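Local atomic coordinates of acarbose Kinase Mak1 (Uncultured bacterium, PDB entry 6WB4), a protein that binds ATP and probably phosphorylates the antidiabetic drug acarbose, as a carbohydrate kinase of the pfkB family. Residues T22-L27 with A77-D82; D35-V40 with V57-H62; V157-W162 with D189-F194. One frame throughout, in Å; residues are numbered along the deposited sequence.

Contacts 1 and 3 are buried in the large domain, whereas contact 2 is partly buried, in the smaller four-stranded sheet. Contact 1 joins two central parallel strands, 24-29 and 78-84, mainly through backbone bonds and small side chains. Contact 2, nested along the chain between the segments of contact 1, is an antiparallel pair running from the exposed V57 to H62 at the cyclitol ring of AC1. In contact 3 the segments do not pair with each other: aromatic rings pack against a loop and help form the glycan pocket. Contacts 2 and 3 meet the same AC1 unit from residues far apart in sequence, while D82 of contact 1 packs on W162 of contact 3.

Contact 1: T22-L27 with A77-D82; sequences TQADVL and ASAMAD
The D25 carboxylate meets the start of segment 77-82 through OD2, which accepts the backbone N of A77 at 3.2 Å. That N-H comes in on the anti side of OD2, 16° out of the carboxylate plane, and the CB of A77 lies near the same oxygen. With CG anti to the carbonyl carbon (chi1 -66°), the carboxylate of D25 is turned to bring OD2 up to A77 N. A second flat group, the A77 carbonyl, answers in the other direction: its O accepts D25 N at 2.8 Å in the carbonyl plane and V26 N at 3.2 Å, the latter tilted 21° from that plane. Three bonds therefore tie A77 to the corner that the chain turns at D25.

Beyond this corner the strands pair in parallel, V26 with S78 and L27 with A79. A79 N donates to V26 O at 3.0 Å, and the CA of S78 makes a CA-H...O contact of 3.2 Å with the same V26 O. V26 and S78 share one face of the sheet; L27 and A79 share the other. There the CD1 branch of L27 reaches the CB of A79 at 3.9 Å and the CB of A81 at 4.3 Å, and passes 3.4 Å from A79 O.

The pair lies inside the large mixed sheet of this ribokinase-like fold. On the S78 face, helix 65-73 packs against S78, and A68 O of that helix is hydrogen-bonded to S78 OG; across strand 24-29, strand 152-157 continues the sheet with backbone bonds to A24 and L27.

Contact 2: D35-V40 with V57-H62; sequences DHIVRV and VTVVGH. With AC1 (4,6-dideoxy-4-{[(1S,4R,5S,6S)-4,5,6-trihydroxy-3-(hydroxymethyl)cyclohex-2-en-1-yl]amino}-alpha-D-glucopyranose), chain D.
D35 and V59 pair in antiparallel fashion, V59 N donating to D35 O at 2.8 Å. Two residues on, I37 N donates to V57 O at 2.9 Å.

Between them, in the non-hydrogen-bonded pair of H36 and T58, H36 CG and T58 OG1 are each anti to their own carbonyl carbon (chi1 -58° and -59°), which lays the side chains alongside each other. A weak bond links H36 ND1 to T58 OG1 at 3.1 Å.

Apolar contact occupies the other face: I37 CD1 meets V59 CG2 at 3.7 Å, and I37 CB faces V57 CG2 at 4.2 Å.

Polar groups gather just past strand 57-60. D35 OD2 packs on the CA of G61, and the D35 side chain lies about 3 Å from a bound calcium ion. AC1 O4 sits at the edge of the H62 ring, near its plane, 2.8 Å from NE2 in a hydrogen bond, and H62 also touches ATP.

Strand 57-60 is outermost within this chain; strand 34-39 is bonded on its other side to strand 115-120. Helix 88-100 packs on T58 and V60, while the H36 ring meets H36 of the second subunit, consistent with the dimerising lid of ribokinase relatives.

Contact 3: V157-W162 with D189-F194; sequences VSIMNW and DYHKDF. With GLC (alpha-D-glucopyranose), chain C; AC1 (4,6-dideoxy-4-{[(1S,4R,5S,6S)-4,5,6-trihydroxy-3-(hydroxymethyl)cyclohex-2-en-1-yl]amino}-alpha-D-glucopyranose), chain D.
I159, the centre of an inverse gamma turn in the loop that follows strand 152-157 of the ribokinase-like fold, presses its CG2 methyl on F194 and takes the Y190 hydroxyl on its carbonyl O. The methyl is the main bump. It sits over one face of the F194 ring, 3.9 Å from the centroid and 13° off the ring normal, a CH-pi contact. The ring also has neighbours at its rim: CG1 of V157 lies in plane at the edge, 3.8 Å from F194 CE1, and M160 O faces F194 CZ. F194 thus fits a hollow formed by V157, I159 and M160, with helix 163-172 packing on it through L167.

The other branch of I159 turns to the ligand. With chi1 at 53°, CG1 stands between the backbone N and the carbonyl carbon, and CD1 is carried to within 3.2 Å of AC1 O5. The Y190 ring continues this wall: C1 of GLC lies 3.6 Å above its plane, over the centre, the sugar lying over the tyrosine face, as is common in carbohydrate sites. H191 adds a polar edge, NE2 lying 3.2 Å from GLC O3 in a hydrogen bond, while W184 stacks on its ring.

N161 crosses Y190 obliquely, OD1 lying 3.5 Å from Y190 CE1; its ND2 is held elsewhere, by F136 O. The far end of Y190 is held where OH donates to I159 O at 2.8 Å, from above the carbonyl plane.

Contact 1: T22-L27 with A77-D82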
# COMPACT_ATOMS: atom_id res chain seq x y z
N THR B 22 15.61 30.45 -9.50
CA THR B 22 14.70 31.52 -9.85
C THR B 22 13.68 31.80 -8.75
O THR B 22 13.45 30.97 -7.87
CB THR B 22 13.96 31.19 -11.15
OG1 THR B 22 13.45 29.86 -11.07
CG2 THR B 22 14.92 31.29 -12.34
N GLN B 23 13.06 32.97 -8.84
CA GLN B 23 12.07 33.42 -7.87
C GLN B 23 10.80 32.58 -7.94
O GLN B 23 10.34 32.23 -9.02
CB GLN B 23 11.74 34.90 -8.10
CG GLN B 23 10.74 35.48 -7.11
CD GLN B 23 11.41 35.97 -5.83
OE1 GLN B 23 12.64 35.97 -5.72
NE2 GLN B 23 10.60 36.37 -4.85
N ALA B 24 10.22 32.28 -6.78
CA ALA B 24 9.00 31.49 -6.74
C ALA B 24 7.86 32.36 -6.21
O ALA B 24 8.06 33.17 -5.32
CB ALA B 24 9.17 30.26 -5.87
N ASP B 25 6.68 32.18 -6.78
CA ASP B 25 5.49 32.86 -6.28
C ASP B 25 5.03 32.20 -4.99
O ASP B 25 4.71 32.87 -4.00
CB ASP B 25 4.39 32.85 -7.33
CG ASP B 25 4.76 33.68 -8.54
OD1 ASP B 25 5.07 34.88 -8.36
OD2 ASP B 25 4.76 33.12 -9.67
N VAL B 26 4.97 30.87 -5.00
CA VAL B 26 4.56 30.16 -3.81
C VAL B 26 5.51 29.03 -3.45
O VAL B 26 5.73 28.10 -4.23
CB VAL B 26 3.15 29.59 -3.97
CG1 VAL B 26 2.80 28.73 -2.77
CG2 VAL B 26 2.15 30.72 -4.14
N LEU B 27 6.09 29.13 -2.26
CA LEU B 27 6.83 28.01 -1.70
C LEU B 27 5.90 27.22 -0.78
O LEU B 27 5.24 27.80 0.08
CB LEU B 27 8.07 28.49 -0.96
CG LEU B 27 8.88 27.42 -0.22
CD1 LEU B 27 9.40 26.34 -1.16
CD2 LEU B 27 10.03 28.10 0.49
N ALA B 77 4.94 30.09 -10.57
CA ALA B 77 6.07 29.28 -10.15
C ALA B 77 5.92 28.81 -8.70
O ALA B 77 6.03 29.62 -7.77
CB ALA B 77 7.37 30.08 -10.32
N SER B 78 5.68 27.52 -8.51
CA SER B 78 5.62 26.96 -7.17
C SER B 78 6.90 26.20 -6.88
O SER B 78 7.66 25.90 -7.80
CB SER B 78 4.41 26.04 -7.00
OG SER B 78 4.50 24.92 -7.85
N ALA B 79 7.13 25.90 -5.61
CA ALA B 79 8.29 25.11 -5.20
C ALA B 79 7.99 24.37 -3.90
O ALA B 79 7.11 24.78 -3.14
CB ALA B 79 9.52 25.99 -5.03
N MSE B 80 8.73 23.30 -3.64
CA MSE B 80 8.52 22.49 -2.44
C MSE B 80 9.82 22.34 -1.63
O MSE B 80 10.90 22.12 -2.19
CB MSE B 80 7.97 21.09 -2.81
CG MSE B 80 7.93 20.09 -1.66
SE MSE B 80 6.46 20.38 -0.37
CE MSE B 80 4.98 20.31 -1.64
N ALA B 81 9.70 22.48 -0.32
CA ALA B 81 10.78 22.17 0.60
C ALA B 81 10.26 21.17 1.61
O ALA B 81 9.23 21.41 2.24
CB ALA B 81 11.30 23.45 1.31
N ASP B 82 10.97 20.06 1.79
CA ASP B 82 10.45 19.01 2.65
C ASP B 82 11.46 17.94 3.02
O ASP B 82 12.57 17.92 2.52
CB ASP B 82 9.23 18.37 1.97
CG ASP B 82 8.31 17.70 2.95
OD1 ASP B 82 8.73 17.49 4.11
OD2 ASP B 82 7.15 17.41 2.57

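Contact 2: D35-V40 with V57-H62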
# COMPACT_ATOMS: atom_id res chain seq x y z
N ASP B 35 1.31 7.66 -1.57
CA ASP B 35 0.08 6.93 -1.32
C ASP B 35 0.06 5.59 -2.06
O ASP B 35 0.45 5.51 -3.22
CB ASP B 35 -1.13 7.77 -1.73
CG ASP B 35 -1.42 8.88 -0.75
OD1 ASP B 35 -0.90 8.84 0.39
OD2 ASP B 35 -2.20 9.79 -1.11
N HIS B 36 -0.35 4.55 -1.34
CA HIS B 36 -0.67 3.26 -1.95
C HIS B 36 -2.20 3.17 -1.95
O HIS B 36 -2.82 3.11 -0.89
CB HIS B 36 -0.05 2.09 -1.18
CG HIS B 36 1.45 2.16 -1.06
ND1 HIS B 36 2.29 1.67 -2.04
CD2 HIS B 36 2.25 2.63 -0.07
CE1 HIS B 36 3.55 1.86 -1.66
NE2 HIS B 36 3.55 2.44 -0.47
N ILE B 37 -2.80 3.22 -3.13
CA ILE B 37 -4.26 3.34 -3.21
C ILE B 37 -4.93 2.00 -3.50
O ILE B 37 -4.67 1.38 -4.53
CB ILE B 37 -4.68 4.37 -4.29
CG1 ILE B 37 -4.02 5.73 -4.01
CG2 ILE B 37 -6.19 4.52 -4.31
CD1 ILE B 37 -4.01 6.66 -5.20
N VAL B 38 -5.80 1.56 -2.59
CA VAL B 38 -6.45 0.27 -2.76
C VAL B 38 -7.95 0.43 -2.96
O VAL B 38 -8.65 0.96 -2.10
CB VAL B 38 -6.20 -0.64 -1.54
CG1 VAL B 38 -6.50 -2.08 -1.91
CG2 VAL B 38 -4.76 -0.53 -1.08
N ARG B 39 -8.44 -0.06 -4.09
CA ARG B 39 -9.87 -0.00 -4.40
C ARG B 39 -10.60 -1.21 -3.80
O ARG B 39 -10.32 -2.36 -4.15
CB ARG B 39 -10.04 0.07 -5.92
CG ARG B 39 -9.09 1.09 -6.55
CD ARG B 39 -8.91 0.98 -8.06
NE ARG B 39 -10.07 1.40 -8.84
CZ ARG B 39 -10.14 1.32 -10.16
NH1 ARG B 39 -9.11 0.84 -10.85
NH2 ARG B 39 -11.23 1.72 -10.81
N VAL B 40 -11.52 -0.95 -2.87
CA VAL B 40 -12.20 -2.04 -2.15
C VAL B 40 -13.71 -2.09 -2.39
O VAL B 40 -14.32 -1.10 -2.80
CB VAL B 40 -11.97 -1.95 -0.62
CG1 VAL B 40 -10.49 -1.98 -0.30
CG2 VAL B 40 -12.65 -0.71 -0.03
N VAL B 57 -2.24 1.04 -7.14
CA VAL B 57 -1.33 2.04 -7.70
C VAL B 57 -0.63 2.87 -6.61
O VAL B 57 -1.22 3.26 -5.61
CB VAL B 57 -2.09 2.96 -8.67
CG1 VAL B 57 -2.23 2.27 -10.02
CG2 VAL B 57 -3.46 3.31 -8.13
N THR B 58 0.67 3.07 -6.81
CA THR B 58 1.47 3.92 -5.93
C THR B 58 1.66 5.31 -6.52
O THR B 58 2.22 5.45 -7.60
CB THR B 58 2.85 3.31 -5.67
OG1 THR B 58 2.71 2.01 -5.08
CG2 THR B 58 3.65 4.19 -4.74
N VAL B 59 1.20 6.34 -5.81
CA VAL B 59 1.40 7.73 -6.23
C VAL B 59 1.82 8.66 -5.08
O VAL B 59 1.73 8.30 -3.90
CB VAL B 59 0.14 8.34 -6.89
CG1 VAL B 59 -0.39 7.44 -8.00
CG2 VAL B 59 -0.93 8.63 -5.85
N VAL B 60 2.25 9.86 -5.44
CA VAL B 60 2.53 10.91 -4.46
C VAL B 60 1.21 11.39 -3.91
O VAL B 60 0.25 11.55 -4.65
CB VAL B 60 3.31 12.10 -5.10
CG1 VAL B 60 3.73 13.13 -4.06
CG2 VAL B 60 4.50 11.59 -5.89
N GLY B 61 1.12 11.55 -2.59
CA GLY B 61 -0.14 11.97 -2.00
C GLY B 61 -0.50 13.39 -2.42
O GLY B 61 0.12 13.95 -3.32
N HIS B 62 -1.44 14.01 -1.72
CA HIS B 62 -1.88 15.34 -2.14
C HIS B 62 -1.62 16.44 -1.13
O HIS B 62 -1.86 17.62 -1.41
CB HIS B 62 -3.37 15.29 -2.49
CG HIS B 62 -4.26 15.07 -1.30
ND1 HIS B 62 -4.46 16.03 -0.34
CD2 HIS B 62 -5.01 14.01 -0.93
CE1 HIS B 62 -5.28 15.56 0.59
NE2 HIS B 62 -5.63 14.34 0.25
C1 AC1 D . -3.98 16.82 10.10
O2 AC1 D . -6.03 15.90 11.00
C2 AC1 D . -5.38 16.31 9.79
C4A AC1 D . -6.21 12.77 3.67
C3 AC1 D . -5.36 15.15 8.79
O3 AC1 D . -6.70 14.95 8.33
C4 AC1 D . -4.44 15.41 7.60
N4A AC1 D . -4.08 14.14 6.98
C5 AC1 D . -3.16 16.18 7.94
O5 AC1 D . -3.38 17.23 8.87
C6 AC1 D . -2.55 16.81 6.69
C1B AC1 D . -5.05 13.42 6.18
C2B AC1 D . -4.37 12.38 5.27
O2B AC1 D . -2.94 12.42 5.45
C3B AC1 D . -4.71 12.55 3.80
O3B AC1 D . -4.28 11.41 3.04
O4 AC1 D . -6.64 12.70 2.31
C5B AC1 D . -6.40 14.14 4.21
C7B AC1 D . -5.91 14.41 5.42
C6B AC1 D . -7.10 15.22 3.43
O6B AC1 D . -6.31 16.42 3.51

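Contact 3: V157-W162 with D189-F194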
# COMPACT_ATOMS: atom_id res chain seq x y z
N VAL B 157 2.33 26.84 4.36
CA VAL B 157 2.95 25.94 5.31
C VAL B 157 2.01 24.82 5.75
O VAL B 157 0.99 25.06 6.40
CB VAL B 157 3.43 26.72 6.55
CG1 VAL B 157 3.92 25.78 7.61
CG2 VAL B 157 4.52 27.71 6.15
N SER B 158 2.39 23.60 5.38
CA SER B 158 1.67 22.40 5.80
C SER B 158 1.92 22.21 7.29
O SER B 158 2.97 22.64 7.80
CB SER B 158 2.11 21.17 5.00
OG SER B 158 1.91 21.36 3.60
N ILE B 159 0.98 21.58 7.98
CA ILE B 159 1.07 21.47 9.42
C ILE B 159 1.95 20.30 9.87
O ILE B 159 1.56 19.51 10.74
CB ILE B 159 -0.34 21.35 10.07
CG1 ILE B 159 -1.17 20.22 9.45
CG2 ILE B 159 -1.08 22.68 9.97
CD1 ILE B 159 -2.60 20.17 9.98
N MSE B 160 3.14 20.20 9.29
CA MSE B 160 4.18 19.36 9.87
C MSE B 160 4.58 20.02 11.18
O MSE B 160 4.52 21.25 11.30
CB MSE B 160 5.40 19.21 8.95
CG MSE B 160 5.20 18.39 7.67
SE MSE B 160 3.92 16.90 7.72
CE MSE B 160 2.33 17.87 7.13
N ASN B 161 5.01 19.22 12.15
CA ASN B 161 5.28 19.73 13.48
C ASN B 161 6.44 20.71 13.51
O ASN B 161 6.41 21.71 14.25
CB ASN B 161 5.53 18.58 14.44
CG ASN B 161 5.64 19.03 15.89
OD1 ASN B 161 5.03 20.03 16.28
ND2 ASN B 161 6.39 18.29 16.69
N TRP B 162 7.47 20.44 12.71
CA TRP B 162 8.63 21.32 12.65
C TRP B 162 8.34 22.56 11.81
O TRP B 162 9.03 23.58 11.92
CB TRP B 162 9.85 20.58 12.09
CG TRP B 162 9.59 19.88 10.79
CD1 TRP B 162 9.23 18.57 10.62
CD2 TRP B 162 9.68 20.44 9.47
NE1 TRP B 162 9.09 18.28 9.29
CE2 TRP B 162 9.36 19.41 8.56
CE3 TRP B 162 10.01 21.70 8.97
CZ2 TRP B 162 9.35 19.61 7.17
CZ3 TRP B 162 10.00 21.91 7.60
CH2 TRP B 162 9.67 20.87 6.72
N ASP B 189 -4.35 21.96 20.76
CA ASP B 189 -3.28 22.94 20.88
C ASP B 189 -2.24 22.82 19.77
O ASP B 189 -1.53 23.77 19.45
CB ASP B 189 -2.61 22.80 22.25
CG ASP B 189 -3.56 23.09 23.39
OD1 ASP B 189 -3.92 24.28 23.58
OD2 ASP B 189 -3.97 22.13 24.08
N TYR B 190 -2.16 21.63 19.19
CA TYR B 190 -1.17 21.34 18.15
C TYR B 190 -1.21 22.36 17.02
O TYR B 190 -0.17 22.78 16.51
CB TYR B 190 -1.37 19.94 17.57
CG TYR B 190 -0.40 19.66 16.46
CD1 TYR B 190 0.86 19.17 16.73
CD2 TYR B 190 -0.74 19.95 15.14
CE1 TYR B 190 1.77 18.96 15.71
CE2 TYR B 190 0.16 19.74 14.12
CZ TYR B 190 1.40 19.24 14.41
OH TYR B 190 2.28 19.03 13.39
N HIS B 191 -2.42 22.74 16.61
CA HIS B 191 -2.62 23.58 15.43
C HIS B 191 -2.43 25.07 15.69
O HIS B 191 -2.24 25.85 14.75
CB HIS B 191 -4.02 23.36 14.87
CG HIS B 191 -4.37 21.92 14.64
ND1 HIS B 191 -4.50 21.02 15.67
CD2 HIS B 191 -4.63 21.24 13.50
CE1 HIS B 191 -4.82 19.83 15.18
NE2 HIS B 191 -4.90 19.94 13.86
N LYS B 192 -2.48 25.47 16.95
CA LYS B 192 -2.64 26.88 17.29
C LYS B 192 -1.53 27.79 16.74
O LYS B 192 -1.82 28.89 16.27
CB LYS B 192 -2.76 27.03 18.81
CG LYS B 192 -4.17 26.74 19.32
CD LYS B 192 -4.24 26.75 20.84
CE LYS B 192 -5.61 26.31 21.35
NZ LYS B 192 -5.65 26.19 22.83
N ASP B 193 -0.29 27.32 16.77
CA ASP B 193 0.82 28.10 16.22
C ASP B 193 0.56 28.48 14.76
O ASP B 193 0.88 29.59 14.32
CB ASP B 193 2.12 27.30 16.31
CG ASP B 193 2.85 27.51 17.62
OD1 ASP B 193 2.73 28.61 18.19
OD2 ASP B 193 3.56 26.58 18.06
N PHE B 194 -0.02 27.55 14.01
CA PHE B 194 -0.37 27.78 12.62
C PHE B 194 -1.60 28.67 12.49
O PHE B 194 -1.64 29.58 11.65
CB PHE B 194 -0.62 26.45 11.92
CG PHE B 194 0.55 25.50 11.94
CD1 PHE B 194 1.54 25.59 10.98
CD2 PHE B 194 0.64 24.51 12.89
CE1 PHE B 194 2.61 24.71 10.98
CE2 PHE B 194 1.70 23.62 12.90
CZ PHE B 194 2.69 23.72 11.94
C1 GLC C . -0.88 16.28 14.26
C2 GLC C . -2.27 16.89 14.27
C3 GLC C . -3.13 16.25 13.18
C4 GLC C . -2.42 16.41 11.83
C5 GLC C . -1.04 15.77 11.92
C6 GLC C . -0.28 15.89 10.60
O2 GLC C . -2.88 16.72 15.56
O3 GLC C . -4.43 16.87 13.16
O4 GLC C . -3.19 15.83 10.77
O5 GLC C . -0.28 16.40 12.96
O6 GLC C . 1.02 15.31 10.74
C1 AC1 D . -3.98 16.82 10.10
O2 AC1 D . -6.03 15.90 11.00
C2 AC1 D . -5.38 16.31 9.79
C4A AC1 D . -6.21 12.77 3.67
C3 AC1 D . -5.36 15.15 8.79
O3 AC1 D . -6.70 14.95 8.33
C4 AC1 D . -4.44 15.41 7.60
N4A AC1 D . -4.08 14.14 6.98
C5 AC1 D . -3.16 16.18 7.94
O5 AC1 D . -3.38 17.23 8.87
C6 AC1 D . -2.55 16.81 6.69
C1B AC1 D . -5.05 13.42 6.18
C2B AC1 D . -4.37 12.38 5.27
O2B AC1 D . -2.94 12.42 5.45
C3B AC1 D . -4.71 12.55 3.80
O3B AC1 D . -4.28 11.41 3.04
O4 AC1 D . -6.64 12.70 2.31
C5B AC1 D . -6.40 14.14 4.21
C7B AC1 D . -5.91 14.41 5.42
C6B AC1 D . -7.10 15.22 3.43
O6B AC1 D . -6.31 16.42 3.51